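Local coordinates for protein cytochrome (Paracoccus pantotrophus, PDB 2XTS) that probably transfers electrons through its heme c as the cytochrome part of the sulfane dehydrogenase SoxCD, which oxidises protein-bound sulfur, at residues W17-L22 against G27-S32; D39-D44 against V107-A112; A47-D52 against D58-L63; V93-S96 against A102-L105. One frame throughout, in Å; residues are numbered along the deposited sequence.

Contact 1 of 4, residues W17-L22 against G27-S32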
loop_
_atom_site.group_PDB
_atom_site.type_symbol
_atom_site.label_atom_id
_atom_site.label_comp_id
_atom_site.label_asym_id
_atom_site.label_seq_id
_atom_site.Cartn_x
_atom_site.Cartn_y
_atom_site.Cartn_z
ATOM N N TRP D 17 -2.961 6.324 35.268
ATOM C CA TRP D 17 -2.136 6.145 34.068
ATOM C C TRP D 17 -0.773 6.801 34.141
ATOM O O TRP D 17 0.143 6.319 33.492
ATOM C CB TRP D 17 -2.899 6.612 32.821
ATOM C CG TRP D 17 -3.803 5.561 32.263
ATOM C CD1 TRP D 17 -4.233 4.395 32.883
ATOM C CD2 TRP D 17 -4.407 5.561 30.978
ATOM N NE1 TRP D 17 -5.035 3.667 32.032
ATOM C CE2 TRP D 17 -5.165 4.369 30.865
ATOM C CE3 TRP D 17 -4.394 6.449 29.903
ATOM C CZ2 TRP D 17 -5.878 4.053 29.721
ATOM C CZ3 TRP D 17 -5.098 6.129 28.782
ATOM C CH2 TRP D 17 -5.833 4.947 28.694
ATOM N N ASP D 18 -0.620 7.888 34.896
ATOM C CA ASP D 18 0.669 8.547 34.958
ATOM C C ASP D 18 1.426 8.084 36.185
ATOM O O ASP D 18 1.257 8.618 37.281
ATOM C CB ASP D 18 0.513 10.063 34.965
ATOM C CG ASP D 18 1.857 10.769 34.879
ATOM O OD1 ASP D 18 2.893 10.086 35.063
ATOM O OD2 ASP D 18 1.921 11.985 34.596
ATOM N N THR D 19 2.257 7.067 36.000
ATOM C CA THR D 19 3.072 6.534 37.082
ATOM C C THR D 19 4.555 6.698 36.768
ATOM O O THR D 19 5.390 6.111 37.470
ATOM C CB THR D 19 2.728 5.050 37.365
ATOM O OG1 THR D 19 2.982 4.289 36.191
ATOM C CG2 THR D 19 1.261 4.873 37.757
ATOM N N ALA D 20 4.882 7.526 35.769
ATOM C CA ALA D 20 6.263 7.788 35.414
ATOM C C ALA D 20 7.025 8.413 36.588
ATOM O O ALA D 20 6.482 9.218 37.366
ATOM C CB ALA D 20 6.319 8.690 34.177
ATOM N N VAL D 21 8.302 8.052 36.699
ATOM C CA VAL D 21 9.177 8.622 37.708
ATOM C C VAL D 21 10.383 9.159 36.963
ATOM O O VAL D 21 11.004 8.433 36.201
ATOM C CB VAL D 21 9.636 7.599 38.768
ATOM C CG1 VAL D 21 10.530 8.313 39.792
ATOM C CG2 VAL D 21 8.443 6.913 39.415
ATOM N N LEU D 22 10.682 10.436 37.189
ATOM C CA LEU D 22 11.795 11.119 36.539
ATOM C C LEU D 22 13.026 11.026 37.446
ATOM O O LEU D 22 12.911 10.695 38.606
ATOM C CB LEU D 22 11.411 12.566 36.214
ATOM C CG LEU D 22 10.312 12.686 35.126
ATOM C CD1 LEU D 22 8.899 12.442 35.665
ATOM C CD2 LEU D 22 10.359 14.020 34.442
ATOM N N GLY D 27 7.189 12.170 40.469
ATOM C CA GLY D 27 6.376 11.001 40.197
ATOM C C GLY D 27 6.415 9.938 41.282
ATOM O O GLY D 27 5.545 9.061 41.308
ATOM N N LEU D 28 7.383 10.019 42.203
ATOM C CA LEU D 28 7.398 9.107 43.353
ATOM C C LEU D 28 6.158 9.314 44.216
ATOM O O LEU D 28 5.728 10.441 44.421
ATOM C CB LEU D 28 8.640 9.308 44.221
ATOM C CG LEU D 28 9.992 8.909 43.631
ATOM C CD1 LEU D 28 11.085 9.413 44.562
ATOM C CD2 LEU D 28 10.101 7.419 43.425
ATOM N N ARG D 29 5.609 8.225 44.728
ATOM C CA ARG D 29 4.477 8.274 45.622
ATOM C C ARG D 29 4.897 7.813 47.012
ATOM O O ARG D 29 5.849 7.040 47.163
ATOM C CB ARG D 29 3.360 7.398 45.077
ATOM C CG ARG D 29 2.941 7.814 43.679
ATOM C CD ARG D 29 1.826 6.994 43.126
ATOM N NE ARG D 29 1.532 7.421 41.764
ATOM C CZ ARG D 29 0.366 7.282 41.153
ATOM N NH1 ARG D 29 -0.656 6.718 41.782
ATOM N NH2 ARG D 29 0.231 7.724 39.908
ATOM N N PRO D 30 4.160 8.242 48.056
ATOM C CA PRO D 30 4.528 7.882 49.421
ATOM C C PRO D 30 4.550 6.370 49.654
ATOM O O PRO D 30 3.624 5.665 49.253
ATOM C CB PRO D 30 3.442 8.576 50.261
ATOM C CG PRO D 30 2.964 9.682 49.421
ATOM C CD PRO D 30 3.055 9.220 48.022
ATOM N N GLY D 31 5.614 5.883 50.277
ATOM C CA GLY D 31 5.755 4.477 50.546
ATOM C C GLY D 31 7.159 4.109 50.954
ATOM O O GLY D 31 8.050 4.950 50.985
ATOM N N SER D 32 7.357 2.823 51.210
ATOM C CA SER D 32 8.648 2.300 51.608
ATOM C C SER D 32 8.697 0.782 51.425
ATOM O O SER D 32 7.676 0.107 51.315
ATOM C CB SER D 32 8.946 2.662 53.051
ATOM O OG SER D 32 8.060 2.010 53.902
HETATM O O HOH W 1 3.220 9.246 39.977
HETATM O O HOH W 2 4.990 6.447 40.332
#
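Gly-27 packs its backbone on Ala-20. Its CA sends a C-H toward Ala-20 O at 3.3 Å, with an angle of 156° at the hydrogen. A side chain here would run into that same carbonyl, and the positive phi of 100° also calls for glycine. Gly-27 O lies within hydrogen-bonding distance of two waters. One is 2.8 Å from Gly-27 O and also reaches Thr-19 O; the other is 2.7 Å from Gly-27 O and accepts from Arg-29 NE. Leu-28 adds the apolar part: its CD2 meets Val-21 CG1 at 3.8 Å. Val-21 offers this branch because CG1 stands opposite its own N (chi1 -179°). Arg-29 then runs out extended from CG to NE. Its NH2 gives Asp-18 O a weak bond of 3.0 Å, with the oxygen at the edge of the guanidinium. The same NH2 also bonds Ser-15 O, so the group reaches over the end of helix 11-17. Thr-19 CG2 lies 3.7 Å from Arg-29 NH2. The Asp-18 carboxylate instead bonds Asn-92 of the neighbouring Sulfite dehydrogenase chain. The arrangement is an irregular loop turning back on itself between helix 11-17 and strand 32-34, with waters between its two arms.

Contact 2 of 4, residues D39-D44 against V107-A112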
loop_
_atom_site.group_PDB
_atom_site.type_symbol
_atom_site.label_atom_id
_atom_site.label_comp_id
_atom_site.label_asym_id
_atom_site.label_seq_id
_atom_site.Cartn_x
_atom_site.Cartn_y
_atom_site.Cartn_z
ATOM N N ASP D 39 13.219 -9.285 48.733
ATOM C CA ASP D 39 13.690 -10.647 48.452
ATOM C C ASP D 39 12.505 -11.609 48.364
ATOM O O ASP D 39 12.395 -12.427 47.449
ATOM C CB ASP D 39 14.649 -11.048 49.559
ATOM C CG ASP D 39 15.439 -12.301 49.268
ATOM O OD1 ASP D 39 15.311 -12.904 48.190
ATOM O OD2 ASP D 39 16.214 -12.699 50.170
ATOM N N ALA D 40 11.607 -11.516 49.337
ATOM C CA ALA D 40 10.417 -12.361 49.373
ATOM C C ALA D 40 9.507 -12.118 48.176
ATOM O O ALA D 40 9.038 -13.059 47.538
ATOM C CB ALA D 40 9.654 -12.173 50.702
ATOM N N LEU D 41 9.266 -10.852 47.856
ATOM C CA LEU D 41 8.485 -10.523 46.662
ATOM C C LEU D 41 9.157 -11.012 45.382
ATOM O O LEU D 41 8.491 -11.508 44.474
ATOM C CB LEU D 41 8.274 -9.020 46.564
ATOM C CG LEU D 41 7.270 -8.412 47.557
ATOM C CD1 LEU D 41 7.442 -6.905 47.653
ATOM C CD2 LEU D 41 5.828 -8.776 47.162
ATOM N N PHE D 42 10.483 -10.916 45.337
ATOM C CA PHE D 42 11.242 -11.315 44.164
ATOM C C PHE D 42 11.127 -12.833 43.992
ATOM O O PHE D 42 10.905 -13.358 42.892
ATOM C CB PHE D 42 12.712 -10.882 44.279
ATOM C CG PHE D 42 13.399 -10.738 42.963
ATOM C CD1 PHE D 42 13.265 -9.548 42.270
ATOM C CD2 PHE D 42 14.160 -11.759 42.407
ATOM C CE1 PHE D 42 13.881 -9.362 41.051
ATOM C CE2 PHE D 42 14.790 -11.579 41.177
ATOM C CZ PHE D 42 14.645 -10.393 40.511
ATOM N N ALA D 43 11.265 -13.558 45.104
ATOM C CA ALA D 43 11.089 -15.004 45.085
ATOM C C ALA D 43 9.732 -15.410 44.507
ATOM O O ALA D 43 9.632 -16.357 43.713
ATOM C CB ALA D 43 11.258 -15.573 46.506
ATOM N N ASP D 44 8.668 -14.705 44.892
ATOM C CA ASP D 44 7.327 -15.080 44.493
ATOM C C ASP D 44 6.978 -14.661 43.070
ATOM O O ASP D 44 6.175 -15.306 42.414
ATOM C CB ASP D 44 6.279 -14.473 45.447
ATOM C CG ASP D 44 6.284 -15.102 46.831
ATOM O OD1 ASP D 44 6.750 -16.241 47.000
ATOM O OD2 ASP D 44 5.807 -14.420 47.760
ATOM N N VAL D 107 2.792 0.192 45.326
ATOM C CA VAL D 107 3.856 1.155 45.523
ATOM C C VAL D 107 4.894 0.621 46.519
ATOM O O VAL D 107 6.087 0.689 46.268
ATOM C CB VAL D 107 3.291 2.536 45.962
ATOM C CG1 VAL D 107 4.374 3.434 46.554
ATOM C CG2 VAL D 107 2.572 3.217 44.783
ATOM N N ASP D 108 4.442 0.113 47.662
ATOM C CA ASP D 108 5.355 -0.425 48.660
ATOM C C ASP D 108 6.111 -1.635 48.137
ATOM O O ASP D 108 7.310 -1.775 48.378
ATOM C CB ASP D 108 4.609 -0.794 49.938
ATOM C CG ASP D 108 4.239 0.415 50.792
ATOM O OD1 ASP D 108 4.706 1.546 50.526
ATOM O OD2 ASP D 108 3.497 0.186 51.773
ATOM N N ASP D 109 5.423 -2.506 47.419
ATOM C CA ASP D 109 6.065 -3.669 46.816
ATOM C C ASP D 109 7.212 -3.238 45.896
ATOM O O ASP D 109 8.265 -3.867 45.843
ATOM C CB ASP D 109 5.111 -4.459 45.909
ATOM C CG ASP D 109 4.025 -5.202 46.630
ATOM O OD1 ASP D 109 4.109 -5.416 47.864
ATOM O OD2 ASP D 109 3.049 -5.575 45.923
ATOM N N THR D 110 6.978 -2.169 45.141
ATOM C CA THR D 110 7.968 -1.699 44.171
ATOM C C THR D 110 9.170 -1.088 44.865
ATOM O O THR D 110 10.308 -1.312 44.486
ATOM C CB THR D 110 7.328 -0.751 43.131
ATOM O OG1 THR D 110 6.185 -1.383 42.536
ATOM C CG2 THR D 110 8.321 -0.418 42.028
ATOM N N TYR D 111 8.936 -0.341 45.927
ATOM C CA TYR D 111 10.071 0.129 46.735
ATOM C C TYR D 111 10.891 -1.019 47.294
ATOM O O TYR D 111 12.116 -0.987 47.277
ATOM C CB TYR D 111 9.635 1.036 47.891
ATOM C CG TYR D 111 9.301 2.462 47.500
ATOM C CD1 TYR D 111 10.260 3.305 46.938
ATOM C CD2 TYR D 111 8.020 2.963 47.675
ATOM C CE1 TYR D 111 9.940 4.619 46.602
ATOM C CE2 TYR D 111 7.690 4.255 47.328
ATOM C CZ TYR D 111 8.649 5.077 46.789
ATOM O OH TYR D 111 8.309 6.362 46.441
ATOM N N ALA D 112 10.205 -2.028 47.830
ATOM C CA ALA D 112 10.897 -3.203 48.386
ATOM C C ALA D 112 11.723 -3.932 47.327
ATOM O O ALA D 112 12.884 -4.277 47.555
ATOM C CB ALA D 112 9.914 -4.153 49.031
#
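Leu-41 of helix 35-45 rests on Asp-109 and Ala-112 of helix 107-120. This pairing of the N- and C-terminal helices of the cytochrome c domain is a hallmark of the class I cytochrome c fold. The contact is small, burying 133 Å² in all, and is held by van der Waals packing. The apolar part is Leu-41 CD1, which touches Ala-112 CB at 3.9 Å. Leu-41 also packs on Ile-113, one residue further along that helix. Leu-41 CD1 also sits against the backbone of Asp-109, 3.6 Å from Asp-109 CA. With CG turned away from its own carbonyl carbon (chi1 -73°), Leu-41 reaches toward helix 107-120 and meets the Asp-109 side chain at about a right angle. Trimming Leu-41 to an alanine would probably open a gap between the two helices and leave Ala-112 without the methyl of Leu-41 that touches its CB. The Asp-109 side chain comes within about 4 Å of a calcium ion. Both leucine methyls also touch its carboxylate: Asp-109 OD1 lies 3.7 Å from Leu-41 CD1 and 3.8 Å from Leu-41 CD2.

Contact 3 of 4, residues A47-D52 against D58-L63. With HEC (heme c), chain U.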
loop_
_atom_site.group_PDB
_atom_site.type_symbol
_atom_site.label_atom_id
_atom_site.label_comp_id
_atom_site.label_asym_id
_atom_site.label_seq_id
_atom_site.Cartn_x
_atom_site.Cartn_y
_atom_site.Cartn_z
ATOM N N ALA D 47 11.889 -14.310 40.439
ATOM C CA ALA D 47 13.044 -15.200 40.440
ATOM C C ALA D 47 12.923 -16.322 39.417
ATOM O O ALA D 47 13.944 -16.836 38.945
ATOM C CB ALA D 47 13.259 -15.804 41.817
ATOM N N SER D 48 11.684 -16.680 39.073
ATOM C CA SER D 48 11.440 -17.722 38.076
ATOM C C SER D 48 12.084 -17.417 36.731
ATOM O O SER D 48 12.326 -18.334 35.947
ATOM C CB SER D 48 9.936 -17.954 37.912
ATOM O OG SER D 48 9.291 -16.782 37.436
ATOM N N CYS D 49 12.318 -16.129 36.454
ATOM C CA CYS D 49 13.047 -15.704 35.245
ATOM C C CYS D 49 14.387 -15.071 35.546
ATOM O O CYS D 49 15.375 -15.358 34.891
ATOM C CB CYS D 49 12.190 -14.765 34.409
ATOM S SG CYS D 49 10.653 -15.532 33.946
ATOM N N HIS D 50 14.439 -14.213 36.558
ATOM C CA HIS D 50 15.635 -13.421 36.797
ATOM C C HIS D 50 16.572 -13.992 37.865
ATOM O O HIS D 50 17.581 -13.370 38.134
ATOM C CB HIS D 50 15.241 -11.973 37.143
ATOM C CG HIS D 50 14.556 -11.215 36.046
ATOM N ND1 HIS D 50 15.170 -10.852 34.869
ATOM C CD2 HIS D 50 13.309 -10.683 36.002
ATOM C CE1 HIS D 50 14.322 -10.131 34.145
ATOM N NE2 HIS D 50 13.185 -10.024 34.808
ATOM N N GLY D 51 16.225 -15.136 38.454
ATOM C CA GLY D 51 17.088 -15.813 39.422
ATOM C C GLY D 51 16.864 -15.354 40.852
ATOM O O GLY D 51 16.398 -14.243 41.091
ATOM N N ASP D 52 17.228 -16.203 41.806
ATOM C CA ASP D 52 17.046 -15.878 43.193
ATOM C C ASP D 52 17.873 -14.679 43.650
ATOM O O ASP D 52 17.527 -14.024 44.629
ATOM C CB ASP D 52 17.372 -17.093 44.054
ATOM C CG ASP D 52 16.413 -18.238 43.832
ATOM O OD1 ASP D 52 15.256 -17.987 43.462
ATOM O OD2 ASP D 52 16.821 -19.385 44.048
ATOM N N ASP D 58 18.951 -18.951 32.639
ATOM C CA ASP D 58 19.019 -19.256 31.220
ATOM C C ASP D 58 19.332 -17.995 30.436
ATOM O O ASP D 58 20.352 -17.378 30.709
ATOM C CB ASP D 58 17.742 -19.964 30.754
ATOM C CG ASP D 58 17.900 -20.674 29.400
ATOM O OD1 ASP D 58 19.041 -20.925 28.947
ATOM O OD2 ASP D 58 16.857 -20.959 28.769
ATOM N N SER D 59 18.460 -17.568 29.528
ATOM C CA SER D 59 18.728 -16.420 28.675
ATOM C C SER D 59 17.865 -15.212 29.048
ATOM O O SER D 59 17.819 -14.237 28.314
ATOM C CB SER D 59 18.488 -16.806 27.209
ATOM O OG SER D 59 19.387 -17.820 26.815
ATOM N N TRP D 60 17.197 -15.260 30.198
ATOM C CA TRP D 60 16.418 -14.117 30.653
ATOM C C TRP D 60 17.345 -12.995 31.149
ATOM O O TRP D 60 18.495 -13.235 31.504
ATOM C CB TRP D 60 15.509 -14.513 31.811
ATOM C CG TRP D 60 14.443 -15.509 31.544
ATOM C CD1 TRP D 60 14.331 -16.724 32.128
ATOM C CD2 TRP D 60 13.259 -15.351 30.737
ATOM N NE1 TRP D 60 13.210 -17.355 31.707
ATOM C CE2 TRP D 60 12.517 -16.533 30.863
ATOM C CE3 TRP D 60 12.775 -14.343 29.895
ATOM C CZ2 TRP D 60 11.314 -16.727 30.205
ATOM C CZ3 TRP D 60 11.581 -14.545 29.242
ATOM C CH2 TRP D 60 10.863 -15.731 29.398
ATOM N N PRO D 61 16.844 -11.752 31.225
ATOM C CA PRO D 61 17.785 -10.670 31.551
ATOM C C PRO D 61 18.445 -10.783 32.931
ATOM O O PRO D 61 17.795 -11.126 33.932
ATOM C CB PRO D 61 16.920 -9.411 31.458
ATOM C CG PRO D 61 15.891 -9.754 30.419
ATOM C CD PRO D 61 15.571 -11.215 30.707
ATOM N N VAL D 62 19.740 -10.498 32.953
ATOM C CA VAL D 62 20.548 -10.391 34.152
ATOM C C VAL D 62 20.340 -8.997 34.752
ATOM O O VAL D 62 20.446 -8.008 34.044
ATOM C CB VAL D 62 22.017 -10.590 33.804
ATOM C CG1 VAL D 62 22.897 -10.383 35.037
ATOM C CG2 VAL D 62 22.249 -11.946 33.169
ATOM N N LEU D 63 19.954 -8.925 36.027
ATOM C CA LEU D 63 19.640 -7.643 36.682
ATOM C C LEU D 63 20.725 -7.157 37.613
ATOM O O LEU D 63 20.656 -6.042 38.109
ATOM C CB LEU D 63 18.307 -7.723 37.438
ATOM C CG LEU D 63 17.105 -8.196 36.633
ATOM C CD1 LEU D 63 15.816 -8.143 37.444
ATOM C CD2 LEU D 63 16.951 -7.419 35.310
HETATM FE FE HEC U . 11.527 -8.982 34.257
HETATM C CHA HEC U . 13.099 -7.153 31.864
HETATM C CHB HEC U . 12.504 -6.770 36.610
HETATM C CHC HEC U . 9.650 -10.614 36.527
HETATM C CHD HEC U . 11.073 -11.488 32.060
HETATM N NA HEC U . 12.587 -7.306 34.238
HETATM C C1A HEC U . 13.226 -6.738 33.155
HETATM C C2A HEC U . 14.011 -5.586 33.593
HETATM C C3A HEC U . 13.852 -5.477 34.923
HETATM C C4A HEC U . 12.950 -6.552 35.330
HETATM C CMA HEC U . 14.439 -4.410 35.862
HETATM C CAA HEC U . 14.868 -4.699 32.657
HETATM C CBA HEC U . 16.252 -5.307 32.416
HETATM C CGA HEC U . 17.157 -4.456 31.582
HETATM O O1A HEC U . 16.668 -3.719 30.737
HETATM O O2A HEC U . 18.381 -4.581 31.829
HETATM N NB HEC U . 11.124 -8.706 36.174
HETATM C C1B HEC U . 11.597 -7.720 36.988
HETATM C C2B HEC U . 10.886 -7.802 38.252
HETATM C C3B HEC U . 10.109 -8.867 38.229
HETATM C C4B HEC U . 10.219 -9.448 36.925
HETATM C CMB HEC U . 11.257 -6.880 39.445
HETATM C CAB HEC U . 9.162 -9.355 39.333
HETATM C CBB HEC U . 8.220 -8.206 39.770
HETATM N NC HEC U . 10.539 -10.723 34.299
HETATM C C1C HEC U . 9.835 -11.263 35.349
HETATM C C2C HEC U . 9.317 -12.545 34.973
HETATM C C3C HEC U . 9.768 -12.791 33.745
HETATM C C4C HEC U . 10.540 -11.653 33.305
HETATM C CMC HEC U . 8.511 -13.484 35.905
HETATM C CAC HEC U . 9.604 -14.041 32.888
HETATM C CBC HEC U . 8.278 -14.690 32.645
HETATM N ND HEC U . 11.968 -9.257 32.332
HETATM C C1D HEC U . 11.613 -10.340 31.560
HETATM C C2D HEC U . 11.925 -10.138 30.186
HETATM C C3D HEC U . 12.521 -8.807 30.137
HETATM C C4D HEC U . 12.556 -8.340 31.475
HETATM C CMD HEC U . 11.681 -11.023 28.974
HETATM C CAD HEC U . 12.995 -8.098 28.880
HETATM C CBD HEC U . 11.835 -7.284 28.302
HETATM C CGD HEC U . 12.196 -6.547 27.055
HETATM O O1D HEC U . 13.394 -6.458 26.711
HETATM O O2D HEC U . 11.281 -5.919 26.474
HETATM O O HOH W 3 12.227 -19.483 33.423
#
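His-50 is held from three directions. Its NE2 binds the heme iron at 2.0 Å. At the other end of the ring, ND1 donates to Pro-61 O at 2.8 Å, nearly straight (166°) and in the plane of the imidazole. Leu-63 CD1 covers one face, 3.7 Å from the ring centroid. Iron and carbonyl together fix the rotation of the ring, and Pro-61 serves as its second shell. Pro-61 also lays its CG on the porphyrin, 3.5 Å from heme C3D.

Trp-60 lies against Cys-49. Cys-49 CB stands 3.6 Å from the centroid of the five-membered ring, almost on its normal, in a CH-pi contact. Cys-49 SG lies over the same face, a sulfur-aromatic contact, and is covalently bonded to heme CAC. Cys-49 holds SG opposite its carbonyl carbon (chi1 -58°), which places sulfur between indole and heme. The six-membered ring of Trp-60 reaches the edge of the heme, with Trp-60 CZ3 3.5 Å from the heme methyl CMD. One water joins the two segments, accepting from Trp-60 NE1 at 2.9 Å and donating to Ser-48 O.

Cys-46 completes the covalent attachment and Met-97 the iron coordination, giving the CXXCH heme c site with His/Met axial ligands.

Contact 4 of 4, residues V93-S96 against A102-L105. With CA (calcium ion), chain X; HEC (heme c), chain U.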
loop_
_atom_site.group_PDB
_atom_site.type_symbol
_atom_site.label_atom_id
_atom_site.label_comp_id
_atom_site.label_asym_id
_atom_site.label_seq_id
_atom_site.Cartn_x
_atom_site.Cartn_y
_atom_site.Cartn_z
ATOM N N VAL D 93 9.712 -1.419 36.609
ATOM C CA VAL D 93 9.190 -2.566 37.348
ATOM C C VAL D 93 7.702 -2.379 37.631
ATOM O O VAL D 93 6.890 -3.280 37.437
ATOM C CB VAL D 93 9.999 -2.817 38.644
ATOM C CG1 VAL D 93 9.269 -3.783 39.552
ATOM C CG2 VAL D 93 11.398 -3.334 38.318
ATOM N N HIS D 94 7.355 -1.201 38.135
ATOM C CA HIS D 94 5.977 -0.925 38.509
ATOM C C HIS D 94 5.014 -1.053 37.323
ATOM O O HIS D 94 3.902 -1.560 37.467
ATOM C CB HIS D 94 5.904 0.487 39.117
ATOM C CG HIS D 94 4.607 0.812 39.778
ATOM N ND1 HIS D 94 4.262 0.311 41.012
ATOM C CD2 HIS D 94 3.592 1.622 39.401
ATOM C CE1 HIS D 94 3.076 0.779 41.362
ATOM N NE2 HIS D 94 2.646 1.569 40.399
ATOM N N ARG D 95 5.444 -0.559 36.167
ATOM C CA ARG D 95 4.591 -0.462 34.981
ATOM C C ARG D 95 4.533 -1.707 34.131
ATOM O O ARG D 95 3.522 -1.941 33.491
ATOM C CB ARG D 95 5.067 0.726 34.128
ATOM C CG ARG D 95 4.283 0.972 32.841
ATOM C CD ARG D 95 2.826 1.334 33.030
ATOM N NE ARG D 95 2.196 1.680 31.764
ATOM C CZ ARG D 95 1.817 0.789 30.859
ATOM N NH1 ARG D 95 1.989 -0.495 31.095
ATOM N NH2 ARG D 95 1.272 1.182 29.714
ATOM N N SER D 96 5.608 -2.495 34.141
ATOM C CA SER D 96 5.843 -3.469 33.081
ATOM C C SER D 96 6.312 -4.859 33.508
ATOM O O SER D 96 6.430 -5.746 32.658
ATOM C CB SER D 96 6.816 -2.891 32.043
ATOM O OG SER D 96 6.262 -1.734 31.434
ATOM N N ALA D 102 1.852 -7.699 34.184
ATOM C CA ALA D 102 2.343 -6.424 34.615
ATOM C C ALA D 102 1.298 -5.639 35.400
ATOM O O ALA D 102 0.106 -5.911 35.311
ATOM C CB ALA D 102 2.801 -5.620 33.421
ATOM N N GLN D 103 1.775 -4.685 36.190
ATOM C CA GLN D 103 0.951 -3.764 36.982
ATOM C C GLN D 103 0.228 -4.471 38.125
ATOM O O GLN D 103 -0.894 -4.100 38.474
ATOM C CB GLN D 103 -0.055 -2.966 36.145
ATOM C CG GLN D 103 0.596 -2.193 35.017
ATOM C CD GLN D 103 -0.332 -1.155 34.455
ATOM O OE1 GLN D 103 -0.869 -1.268 33.337
ATOM N NE2 GLN D 103 -0.542 -0.136 35.226
ATOM N N THR D 104 0.876 -5.480 38.695
ATOM C CA THR D 104 0.329 -6.194 39.847
ATOM C C THR D 104 1.072 -5.854 41.155
ATOM O O THR D 104 0.746 -6.403 42.193
ATOM C CB THR D 104 0.359 -7.708 39.585
ATOM O OG1 THR D 104 1.677 -8.068 39.165
ATOM C CG2 THR D 104 -0.676 -8.105 38.539
ATOM N N LEU D 105 2.053 -4.959 41.103
ATOM C CA LEU D 105 2.817 -4.557 42.281
ATOM C C LEU D 105 2.292 -3.261 42.869
ATOM O O LEU D 105 1.996 -2.311 42.141
ATOM C CB LEU D 105 4.269 -4.322 41.890
ATOM C CG LEU D 105 4.994 -5.563 41.370
ATOM C CD1 LEU D 105 6.333 -5.170 40.802
ATOM C CD2 LEU D 105 5.152 -6.577 42.488
HETATM CA CA CA X . 0.033 -7.619 43.897
HETATM FE FE HEC U . 11.527 -8.982 34.257
HETATM C CHA HEC U . 13.099 -7.153 31.864
HETATM C CHB HEC U . 12.504 -6.770 36.610
HETATM C CHC HEC U . 9.650 -10.614 36.527
HETATM C CHD HEC U . 11.073 -11.488 32.060
HETATM N NA HEC U . 12.587 -7.306 34.238
HETATM C C1A HEC U . 13.226 -6.738 33.155
HETATM C C2A HEC U . 14.011 -5.586 33.593
HETATM C C3A HEC U . 13.852 -5.477 34.923
HETATM C C4A HEC U . 12.950 -6.552 35.330
HETATM C CMA HEC U . 14.439 -4.410 35.862
HETATM C CAA HEC U . 14.868 -4.699 32.657
HETATM C CBA HEC U . 16.252 -5.307 32.416
HETATM C CGA HEC U . 17.157 -4.456 31.582
HETATM O O1A HEC U . 16.668 -3.719 30.737
HETATM O O2A HEC U . 18.381 -4.581 31.829
HETATM N NB HEC U . 11.124 -8.706 36.174
HETATM C C1B HEC U . 11.597 -7.720 36.988
HETATM C C2B HEC U . 10.886 -7.802 38.252
HETATM C C3B HEC U . 10.109 -8.867 38.229
HETATM C C4B HEC U . 10.219 -9.448 36.925
HETATM C CMB HEC U . 11.257 -6.880 39.445
HETATM C CAB HEC U . 9.162 -9.355 39.333
HETATM C CBB HEC U . 8.220 -8.206 39.770
HETATM N NC HEC U . 10.539 -10.723 34.299
HETATM C C1C HEC U . 9.835 -11.263 35.349
HETATM C C2C HEC U . 9.317 -12.545 34.973
HETATM C C3C HEC U . 9.768 -12.791 33.745
HETATM C C4C HEC U . 10.540 -11.653 33.305
HETATM C CMC HEC U . 8.511 -13.484 35.905
HETATM C CAC HEC U . 9.604 -14.041 32.888
HETATM C CBC HEC U . 8.278 -14.690 32.645
HETATM N ND HEC U . 11.968 -9.257 32.332
HETATM C C1D HEC U . 11.613 -10.340 31.560
HETATM C C2D HEC U . 11.925 -10.138 30.186
HETATM C C3D HEC U . 12.521 -8.807 30.137
HETATM C C4D HEC U . 12.556 -8.340 31.475
HETATM C CMD HEC U . 11.681 -11.023 28.974
HETATM C CAD HEC U . 12.995 -8.098 28.880
HETATM C CBD HEC U . 11.835 -7.284 28.302
HETATM C CGD HEC U . 12.196 -6.547 27.055
HETATM O O1D HEC U . 13.394 -6.458 26.711
HETATM O O2D HEC U . 11.281 -5.919 26.474
HETATM O O HOH W 4 3.735 -4.248 38.490
HETATM O O HOH W 5 1.865 -1.739 39.455
HETATM O O HOH W 6 2.477 -7.877 44.468
HETATM O O HOH W 7 0.469 -5.998 45.898
HETATM O O HOH W 8 -1.748 -8.542 42.623
#
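Val-93, His-94 and Arg-95 in the last part of helix 86-96 make a largely buried contact with the loop 102-105 that leads into helix 107-120. Val-93 CG1 and Leu-105 CD1 press tightly together at 3.5 Å. Both side chains also touch heme c, so this pair is part of the pocket wall. Val-93 turns CG1 opposite its own N (chi1 167°), which brings that methyl to Leu-105. Two waters bridge the backbones. One lies 2.9 Å from His-94 O and accepts from Leu-105 N at 3.2 Å. The other sits between His-94 O and Leu-105 O, 2.7 Å from Leu-105 O, and over the centre of the His-94 ring.

Gln-103 runs alongside Arg-95, the two side chains pointing the same way. Its CG meets Arg-95 O at 3.3 Å. Cutting Gln-103 back to alanine would probably open a gap beside the Arg-95 carbonyl and take away the chain that runs alongside Arg-95. Arg-95 forms a salt bridge with Glu-172 of a Sulfite dehydrogenase chain. Thr-104 O binds a calcium ion at 2.2 Å.

Helix 107-120 also packs on the loop: Thr-110 and Ile-113 touch Leu-105, and Thr-110 OG1 bonds His-94 ND1.

In the fold
Contacts 3 and 4 both touch the heme of the cytochrome c domain, and contact 2 reaches it through Phe-42. Contacts 3 and 4 do not touch each other; their nearest atoms are about 7 Å apart. Contact 2 joins them. Phe-42 CZ packs 3.8 Å from His-50 CB, and Thr-110 CG2 lies 4.3 Å from Val-93 CG1. Along the chain, contacts 3 and 4 both fall between the two helices that contact 2 brings together, and contact 1 closes before contact 2 opens. The Val-21 side chain of contact 1 is about 13 Å from the heme. Contact 1 reaches contact 2 through Arg-29 O and Tyr-111 OH, 2.7 Å apart, and contact 4 through Thr-19 on His-94.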